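Local coordinates for chitin oligosaccahride binding protein NagB1 (PDB 7EHP) that binds the chitin oligosaccharides N,N'-diacetylchitobiose and N,N',N''-triacetylchitotriose as an extracellular solute-binding protein, probably for delivery to a membrane transporter, at residues A[218-223]-A[371-376]; A[203-208]-A[377-382]. All blocks are in the same frame, centred on the assembly; numbering follows the deposited sequence.

How the interactions relate
Following the chain from its N terminus, helix 198-213 comes first and offers residues 203-208; the loop leading on to helix 225-233 supplies 218-223. Their partners lie near the C terminus, where helix 359-373 ends in 371-376 and 377-382 starts helix 379-396. Interaction 2 therefore closes the longer loop, from 208 to 377, and interaction 1 closes a shorter one nested inside it. The two centres lie about 13 Å apart on the same side of the chain's centre, and they touch directly where Leu372 packs on Met377, Val379 and Asp208. Together they tie the last two long helices to helix 198-213 and the loop that follows it.

Interaction 1: A[218-223]-A[371-376]; sequences EGSLGQ and ELIGGR
Apolar packing between Leu221 and Ile373 forms the middle of this contact. CG2 of Ile373 rests 3.8 Å from CG of Leu221 and also lies 3.7 Å from OG of Ser220, so one methyl meets both residues. Ile373 directs this branch at the loop because CG2 stands anti to its backbone N while CG1 lies beside that N (chi1 -68°). Beyond CG, methyl CD1 of Leu221 lies 3.6 Å from CA of Gly374, where a side chain would crowd both this methyl and the Arg376 guanidinium. CD1 also meets NH2 of Arg376 obliquely at 3.9 Å. An alanine in place of Leu221 would probably leave the Ile373 methyl and the Gly374 backbone without their apolar cover.

Polar bonds act within 371-376 itself. Arg376 folds back, its chain bent at chi3, and its NE forms a salt bridge with OE1 of Glu371 at 3.2 Å, reached from above the carboxylate plane. A Schellman motif ends the helix: Arg376 N bonds to Glu371 O at 2.7 Å and Gly375 N to Leu372 O at 3.0 Å, with Gly375 as the C-prime residue, whose positive phi a glycine takes on readily.

The small hydroxyl of Ser220 hydrogen-bonds to Ser162, while Ile373 also packs on Tyr207 and Leu211 of helix 198-213. The loop between helices 198-213 and 225-233 meets the C-terminal end of helix 359-373 at the protein surface.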
ATOM      1  N   GLU A 218      17.950 -12.009  -5.290  1.00 25.37           N
ATOM      2  CA  GLU A 218      18.494 -11.922  -6.638  1.00 24.54           C
ATOM      3  C   GLU A 218      17.554 -12.559  -7.654  1.00 21.80           C
ATOM      4  O   GLU A 218      16.808 -13.490  -7.345  1.00 25.45           O
ATOM      5  CB  GLU A 218      19.855 -12.608  -6.703  1.00 25.99           C
ATOM      6  CG  GLU A 218      20.920 -11.912  -5.894  1.00 27.31           C
ATOM      7  CD  GLU A 218      22.181 -12.741  -5.823  1.00 29.80           C
ATOM      8  OE1 GLU A 218      22.402 -13.407  -4.784  1.00 27.97           O
ATOM      9  OE2 GLU A 218      22.919 -12.749  -6.831  1.00 29.74           O
ATOM     10  N   GLY A 219      17.608 -12.052  -8.886  1.00 21.00           N
ATOM     11  CA  GLY A 219      16.712 -12.513  -9.935  1.00 19.26           C
ATOM     12  C   GLY A 219      15.292 -11.994  -9.830  1.00 22.36           C
ATOM     13  O   GLY A 219      14.389 -12.571 -10.443  1.00 22.28           O
ATOM     14  N   SER A 220      15.068 -10.911  -9.075  1.00 23.00           N
ATOM     15  CA  SER A 220      13.713 -10.502  -8.706  1.00 19.93           C
ATOM     16  C   SER A 220      12.925  -9.905  -9.863  1.00 17.63           C
ATOM     17  O   SER A 220      11.688  -9.888  -9.802  1.00 19.61           O
ATOM     18  CB  SER A 220      13.763  -9.497  -7.554  1.00 19.78           C
ATOM     19  OG  SER A 220      14.250  -8.232  -7.985  1.00 21.59           O
ATOM     20  N   LEU A 221      13.609  -9.409 -10.902  1.00 15.40           N
ATOM     21  CA  LEU A 221      12.940  -8.817 -12.052  1.00 17.92           C
ATOM     22  C   LEU A 221      12.021  -9.802 -12.757  1.00 21.10           C
ATOM     23  O   LEU A 221      11.091  -9.376 -13.447  1.00 21.41           O
ATOM     24  CB  LEU A 221      13.972  -8.289 -13.051  1.00 16.02           C
ATOM     25  CG  LEU A 221      14.699  -6.986 -12.717  1.00 19.69           C
ATOM     26  CD1 LEU A 221      15.801  -6.710 -13.728  1.00 16.81           C
ATOM     27  CD2 LEU A 221      13.719  -5.829 -12.661  1.00 19.46           C
ATOM     28  N   GLY A 222      12.252 -11.098 -12.606  1.00 18.66           N
ATOM     29  CA  GLY A 222      11.361 -12.027 -13.264  1.00 22.91           C
ATOM     30  C   GLY A 222      10.114 -12.419 -12.499  1.00 25.29           C
ATOM     31  O   GLY A 222       9.279 -13.140 -13.048  1.00 29.60           O
ATOM     32  N   GLN A 223       9.939 -11.972 -11.260  1.00 24.56           N
ATOM     33  CA  GLN A 223       8.904 -12.499 -10.380  1.00 23.67           C
ATOM     34  C   GLN A 223       7.827 -11.461 -10.105  1.00 18.85           C
ATOM     35  O   GLN A 223       8.132 -10.329  -9.715  1.00 16.57           O
ATOM     36  CB  GLN A 223       9.516 -12.976  -9.066  1.00 25.75           C
ATOM     37  CG  GLN A 223      10.429 -14.166  -9.241  1.00 28.16           C
ATOM     38  CD  GLN A 223      11.547 -14.158  -8.237  1.00 37.78           C
ATOM     39  OE1 GLN A 223      11.334 -13.863  -7.052  1.00 39.44           O
ATOM     40  NE2 GLN A 223      12.765 -14.418  -8.709  1.00 42.84           N
ATOM     41  N   GLU A 371      15.556  -0.754 -13.928  1.00 21.86           N
ATOM     42  CA  GLU A 371      16.875  -0.617 -14.545  1.00 21.94           C
ATOM     43  C   GLU A 371      17.985  -0.707 -13.506  1.00 20.11           C
ATOM     44  O   GLU A 371      19.017  -1.352 -13.743  1.00 20.39           O
ATOM     45  CB  GLU A 371      16.967   0.706 -15.307  1.00 21.03           C
ATOM     46  CG  GLU A 371      15.999   0.806 -16.491  1.00 22.08           C
ATOM     47  CD  GLU A 371      16.150  -0.345 -17.464  1.00 25.63           C
ATOM     48  OE1 GLU A 371      17.160  -0.351 -18.202  1.00 31.15           O
ATOM     49  OE2 GLU A 371      15.280  -1.251 -17.484  1.00 29.67           O
ATOM     50  N   LEU A 372      17.794  -0.078 -12.338  1.00 20.36           N
ATOM     51  CA  LEU A 372      18.818  -0.176 -11.299  1.00 18.89           C
ATOM     52  C   LEU A 372      18.957  -1.608 -10.801  1.00 19.33           C
ATOM     53  O   LEU A 372      20.070  -2.098 -10.596  1.00 16.66           O
ATOM     54  CB  LEU A 372      18.498   0.748 -10.127  1.00 18.23           C
ATOM     55  CG  LEU A 372      19.513   0.706  -8.970  1.00 19.95           C
ATOM     56  CD1 LEU A 372      20.821   1.395  -9.323  1.00 16.96           C
ATOM     57  CD2 LEU A 372      18.915   1.304  -7.685  1.00 21.35           C
ATOM     58  N   ILE A 373      17.832  -2.295 -10.604  1.00 13.73           N
ATOM     59  CA  ILE A 373      17.875  -3.682 -10.160  1.00 18.13           C
ATOM     60  C   ILE A 373      18.537  -4.556 -11.220  1.00 16.80           C
ATOM     61  O   ILE A 373      19.283  -5.485 -10.896  1.00 14.42           O
ATOM     62  CB  ILE A 373      16.454  -4.171  -9.818  1.00 17.22           C
ATOM     63  CG1 ILE A 373      15.921  -3.442  -8.579  1.00 16.90           C
ATOM     64  CG2 ILE A 373      16.452  -5.684  -9.607  1.00 17.32           C
ATOM     65  CD1 ILE A 373      14.376  -3.571  -8.366  1.00  9.15           C
ATOM     66  N   GLY A 374      18.287  -4.265 -12.504  1.00 12.87           N
ATOM     67  CA  GLY A 374      18.933  -4.971 -13.590  1.00 17.44           C
ATOM     68  C   GLY A 374      20.351  -4.522 -13.895  1.00 18.48           C
ATOM     69  O   GLY A 374      20.919  -4.932 -14.906  1.00 22.61           O
ATOM     70  N   GLY A 375      20.938  -3.673 -13.057  1.00 17.74           N
ATOM     71  CA  GLY A 375      22.279  -3.167 -13.295  1.00 20.78           C
ATOM     72  C   GLY A 375      22.434  -2.268 -14.501  1.00 20.75           C
ATOM     73  O   GLY A 375      23.569  -1.917 -14.844  1.00 15.39           O
ATOM     74  N   ARG A 376      21.335  -1.845 -15.137  1.00 17.05           N
ATOM     75  CA  ARG A 376      21.417  -1.064 -16.366  1.00 17.57           C
ATOM     76  C   ARG A 376      21.391   0.442 -16.130  1.00 17.97           C
ATOM     77  O   ARG A 376      21.462   1.209 -17.093  1.00 16.76           O
ATOM     78  CB  ARG A 376      20.293  -1.480 -17.309  1.00 18.59           C
ATOM     79  CG  ARG A 376      20.380  -2.962 -17.716  1.00 20.32           C
ATOM     80  CD  ARG A 376      19.341  -3.297 -18.777  1.00 24.68           C
ATOM     81  NE  ARG A 376      18.026  -3.417 -18.171  1.00 29.54           N
ATOM     82  CZ  ARG A 376      17.623  -4.473 -17.463  1.00 37.08           C
ATOM     83  NH1 ARG A 376      18.430  -5.516 -17.292  1.00 33.81           N
ATOM     84  NH2 ARG A 376      16.403  -4.493 -16.933  1.00 32.97           N
TER

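Interaction 2: A[203-208]-A[377-382]; sequences GFKRYD and MTVEQV
Val379 spreads its two methyls over helix 198-213: CG1 stands anti to the backbone N (chi1 164°) and CG2 anti to the carbonyl carbon. Asp208 answers by turning its carboxylate away from its own N (chi1 -157°), which carries it alongside the valine. CG1 then lies 4.0 Å from CB of Phe204 and 4.1 Å from CG of Lys205, whose side chain crosses that of Val379 at about a right angle. CG2 packs beside Asp208, 3.8 Å from its OD2, as the two side chains run past each other in opposite directions. A compact, branched valine suits this place, since each methyl covers a different part of one helix face.

A water links the same pair by a polar route. It donates to OD2 of Asp208 at 2.9 Å and accepts from N of Val379 at 3.0 Å, thereby engaging an amide of the first helical turn, where no preceding turn supplies a backbone acceptor. The helix start is a capping box: N of Gln381 reaches OG1 of the N-cap Thr378 at 3.2 Å in a nearly straight bond (168°), and N of Thr378 returns one to OE1 of Gln381 at 2.8 Å.

One turn further along, CG1 of Val382 approaches CE2 of Phe204 obliquely. The broad phenylalanine ring fills a buried place, packing also on Met369 of helix 359-373, Leu172 of helix 165-180 and Trp195, whereas Lys205 on the exposed side contributes its stem to the packing.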
ATOM      1  N   GLY A 203      19.688   7.218   0.805  1.00 19.47           N
ATOM      2  CA  GLY A 203      18.768   6.096   0.908  1.00 16.84           C
ATOM      3  C   GLY A 203      18.753   5.228  -0.336  1.00 13.83           C
ATOM      4  O   GLY A 203      18.612   4.010  -0.240  1.00 15.39           O
ATOM      5  N   PHE A 204      18.872   5.845  -1.520  1.00 15.52           N
ATOM      6  CA  PHE A 204      19.003   5.073  -2.757  1.00 19.25           C
ATOM      7  C   PHE A 204      20.274   4.231  -2.742  1.00 19.08           C
ATOM      8  O   PHE A 204      20.267   3.069  -3.180  1.00 19.57           O
ATOM      9  CB  PHE A 204      18.998   6.004  -3.981  1.00 16.24           C
ATOM     10  CG  PHE A 204      17.603   6.406  -4.447  1.00 17.31           C
ATOM     11  CD1 PHE A 204      16.864   7.354  -3.751  1.00 15.08           C
ATOM     12  CD2 PHE A 204      17.039   5.833  -5.583  1.00 15.92           C
ATOM     13  CE1 PHE A 204      15.577   7.724  -4.173  1.00 15.84           C
ATOM     14  CE2 PHE A 204      15.760   6.184  -6.014  1.00 17.94           C
ATOM     15  CZ  PHE A 204      15.021   7.139  -5.315  1.00 11.09           C
ATOM     16  N   LYS A 205      21.380   4.796  -2.239  1.00 16.62           N
ATOM     17  CA  LYS A 205      22.635   4.040  -2.218  1.00 19.36           C
ATOM     18  C   LYS A 205      22.569   2.902  -1.214  1.00 17.25           C
ATOM     19  O   LYS A 205      23.199   1.850  -1.415  1.00 14.54           O
ATOM     20  CB  LYS A 205      23.819   4.971  -1.914  1.00 16.27           C
ATOM     21  CG  LYS A 205      24.169   5.905  -3.070  1.00 18.91           C
ATOM     22  CD  LYS A 205      25.425   6.727  -2.785  1.00 24.82           C
ATOM     23  CE  LYS A 205      25.095   7.958  -1.961  1.00 28.28           C
ATOM     24  NZ  LYS A 205      26.001   9.083  -2.295  1.00 34.38           N
ATOM     25  N   ARG A 206      21.789   3.083  -0.145  1.00 17.96           N
ATOM     26  CA  ARG A 206      21.602   2.008   0.824  1.00 21.66           C
ATOM     27  C   ARG A 206      20.811   0.871   0.212  1.00 16.00           C
ATOM     28  O   ARG A 206      21.086  -0.299   0.474  1.00 16.82           O
ATOM     29  CB  ARG A 206      20.882   2.533   2.065  1.00 18.97           C
ATOM     30  CG  ARG A 206      21.803   3.289   3.003  1.00 20.69           C
ATOM     31  CD  ARG A 206      21.017   3.969   4.103  1.00 25.31           C
ATOM     32  NE  ARG A 206      21.866   4.868   4.879  1.00 31.40           N
ATOM     33  CZ  ARG A 206      22.725   4.461   5.805  1.00 32.49           C
ATOM     34  NH1 ARG A 206      22.854   3.160   6.073  1.00 30.10           N
ATOM     35  NH2 ARG A 206      23.459   5.355   6.461  1.00 30.34           N
ATOM     36  N   TYR A 207      19.781   1.219  -0.549  1.00 21.88           N
ATOM     37  CA  TYR A 207      19.008   0.234  -1.284  1.00 20.23           C
ATOM     38  C   TYR A 207      19.901  -0.523  -2.257  1.00 14.25           C
ATOM     39  O   TYR A 207      19.849  -1.757  -2.338  1.00 17.46           O
ATOM     40  CB  TYR A 207      17.881   0.968  -2.010  1.00 15.32           C
ATOM     41  CG  TYR A 207      16.859   0.119  -2.742  1.00 14.10           C
ATOM     42  CD1 TYR A 207      17.140  -0.451  -3.990  1.00 16.33           C
ATOM     43  CD2 TYR A 207      15.579  -0.049  -2.217  1.00 17.13           C
ATOM     44  CE1 TYR A 207      16.168  -1.202  -4.675  1.00 16.23           C
ATOM     45  CE2 TYR A 207      14.608  -0.783  -2.888  1.00 16.38           C
ATOM     46  CZ  TYR A 207      14.895  -1.354  -4.104  1.00 15.94           C
ATOM     47  OH  TYR A 207      13.889  -2.075  -4.742  1.00 20.17           O
ATOM     48  N   ASP A 208      20.722   0.217  -3.017  1.00 16.37           N
ATOM     49  CA  ASP A 208      21.657  -0.396  -3.959  1.00 16.84           C
ATOM     50  C   ASP A 208      22.643  -1.321  -3.247  1.00 18.71           C
ATOM     51  O   ASP A 208      23.033  -2.360  -3.791  1.00 18.35           O
ATOM     52  CB  ASP A 208      22.405   0.698  -4.730  1.00 17.21           C
ATOM     53  CG  ASP A 208      22.958   0.213  -6.072  1.00 22.62           C
ATOM     54  OD1 ASP A 208      22.430  -0.762  -6.652  1.00 20.87           O
ATOM     55  OD2 ASP A 208      23.927   0.825  -6.554  1.00 24.82           O
ATOM     56  N   MET A 377      21.303   0.879 -14.879  1.00 14.04           N
ATOM     57  CA  MET A 377      21.444   2.278 -14.516  1.00 21.63           C
ATOM     58  C   MET A 377      22.156   2.358 -13.182  1.00 16.12           C
ATOM     59  O   MET A 377      21.985   1.491 -12.323  1.00 21.73           O
ATOM     60  CB  MET A 377      20.110   3.059 -14.375  1.00 17.58           C
ATOM     61  CG  MET A 377      19.409   3.413 -15.660  1.00 19.23           C
ATOM     62  SD  MET A 377      17.731   4.042 -15.422  1.00 23.10           S
ATOM     63  CE  MET A 377      18.032   5.710 -14.920  1.00 23.79           C
ATOM     64  N   THR A 378      22.944   3.414 -13.015  1.00 16.18           N
ATOM     65  CA  THR A 378      23.522   3.731 -11.719  1.00 18.62           C
ATOM     66  C   THR A 378      22.544   4.578 -10.906  1.00 20.00           C
ATOM     67  O   THR A 378      21.566   5.122 -11.432  1.00 15.25           O
ATOM     68  CB  THR A 378      24.861   4.463 -11.877  1.00 21.49           C
ATOM     69  OG1 THR A 378      24.638   5.789 -12.376  1.00 18.29           O
ATOM     70  CG2 THR A 378      25.770   3.704 -12.850  1.00 20.09           C
ATOM     71  N   VAL A 379      22.803   4.656  -9.596  1.00 21.48           N
ATOM     72  CA  VAL A 379      22.027   5.550  -8.739  1.00 21.97           C
ATOM     73  C   VAL A 379      22.045   6.967  -9.291  1.00 19.26           C
ATOM     74  O   VAL A 379      21.012   7.648  -9.320  1.00 20.70           O
ATOM     75  CB  VAL A 379      22.550   5.493  -7.289  1.00 19.54           C
ATOM     76  CG1 VAL A 379      22.041   6.674  -6.487  1.00 21.27           C
ATOM     77  CG2 VAL A 379      22.122   4.194  -6.630  1.00 19.53           C
ATOM     78  N   GLU A 380      23.213   7.430  -9.750  1.00 20.03           N
ATOM     79  CA  GLU A 380      23.328   8.784 -10.306  1.00 19.22           C
ATOM     80  C   GLU A 380      22.373   8.989 -11.471  1.00 21.04           C
ATOM     81  O   GLU A 380      21.692  10.020 -11.559  1.00 17.24           O
ATOM     82  CB  GLU A 380      24.772   9.055 -10.770  1.00 23.61           C
ATOM     83  CG  GLU A 380      24.947  10.431 -11.424  1.00 22.81           C
ATOM     84  CD  GLU A 380      26.423  10.841 -11.603  1.00 29.09           C
ATOM     85  OE1 GLU A 380      27.328  10.026 -11.345  1.00 25.07           O
ATOM     86  OE2 GLU A 380      26.678  11.997 -11.984  1.00 31.31           O
ATOM     87  N   GLN A 381      22.356   8.036 -12.408  1.00 15.82           N
ATOM     88  CA  GLN A 381      21.442   8.125 -13.541  1.00 18.65           C
ATOM     89  C   GLN A 381      19.989   8.135 -13.076  1.00 21.01           C
ATOM     90  O   GLN A 381      19.166   8.887 -13.605  1.00 21.66           O
ATOM     91  CB  GLN A 381      21.688   6.965 -14.499  1.00 14.16           C
ATOM     92  CG  GLN A 381      23.106   6.962 -15.132  1.00 17.32           C
ATOM     93  CD  GLN A 381      23.364   5.725 -15.971  1.00 22.79           C
ATOM     94  OE1 GLN A 381      23.126   4.608 -15.529  1.00 18.76           O
ATOM     95  NE2 GLN A 381      23.854   5.920 -17.190  1.00 27.82           N
ATOM     96  N   VAL A 382      19.657   7.306 -12.086  1.00 20.76           N
ATOM     97  CA  VAL A 382      18.283   7.261 -11.592  1.00 21.68           C
ATOM     98  C   VAL A 382      17.838   8.641 -11.109  1.00 16.36           C
ATOM     99  O   VAL A 382      16.828   9.185 -11.576  1.00 16.23           O
ATOM    100  CB  VAL A 382      18.150   6.201 -10.485  1.00 19.93           C
ATOM    101  CG1 VAL A 382      16.815   6.382  -9.742  1.00 14.03           C
ATOM    102  CG2 VAL A 382      18.240   4.805 -11.094  1.00 16.56           C
TER
HETATM  103  O   HOH W   1      24.765   2.552  -8.780  1.00 29.60           O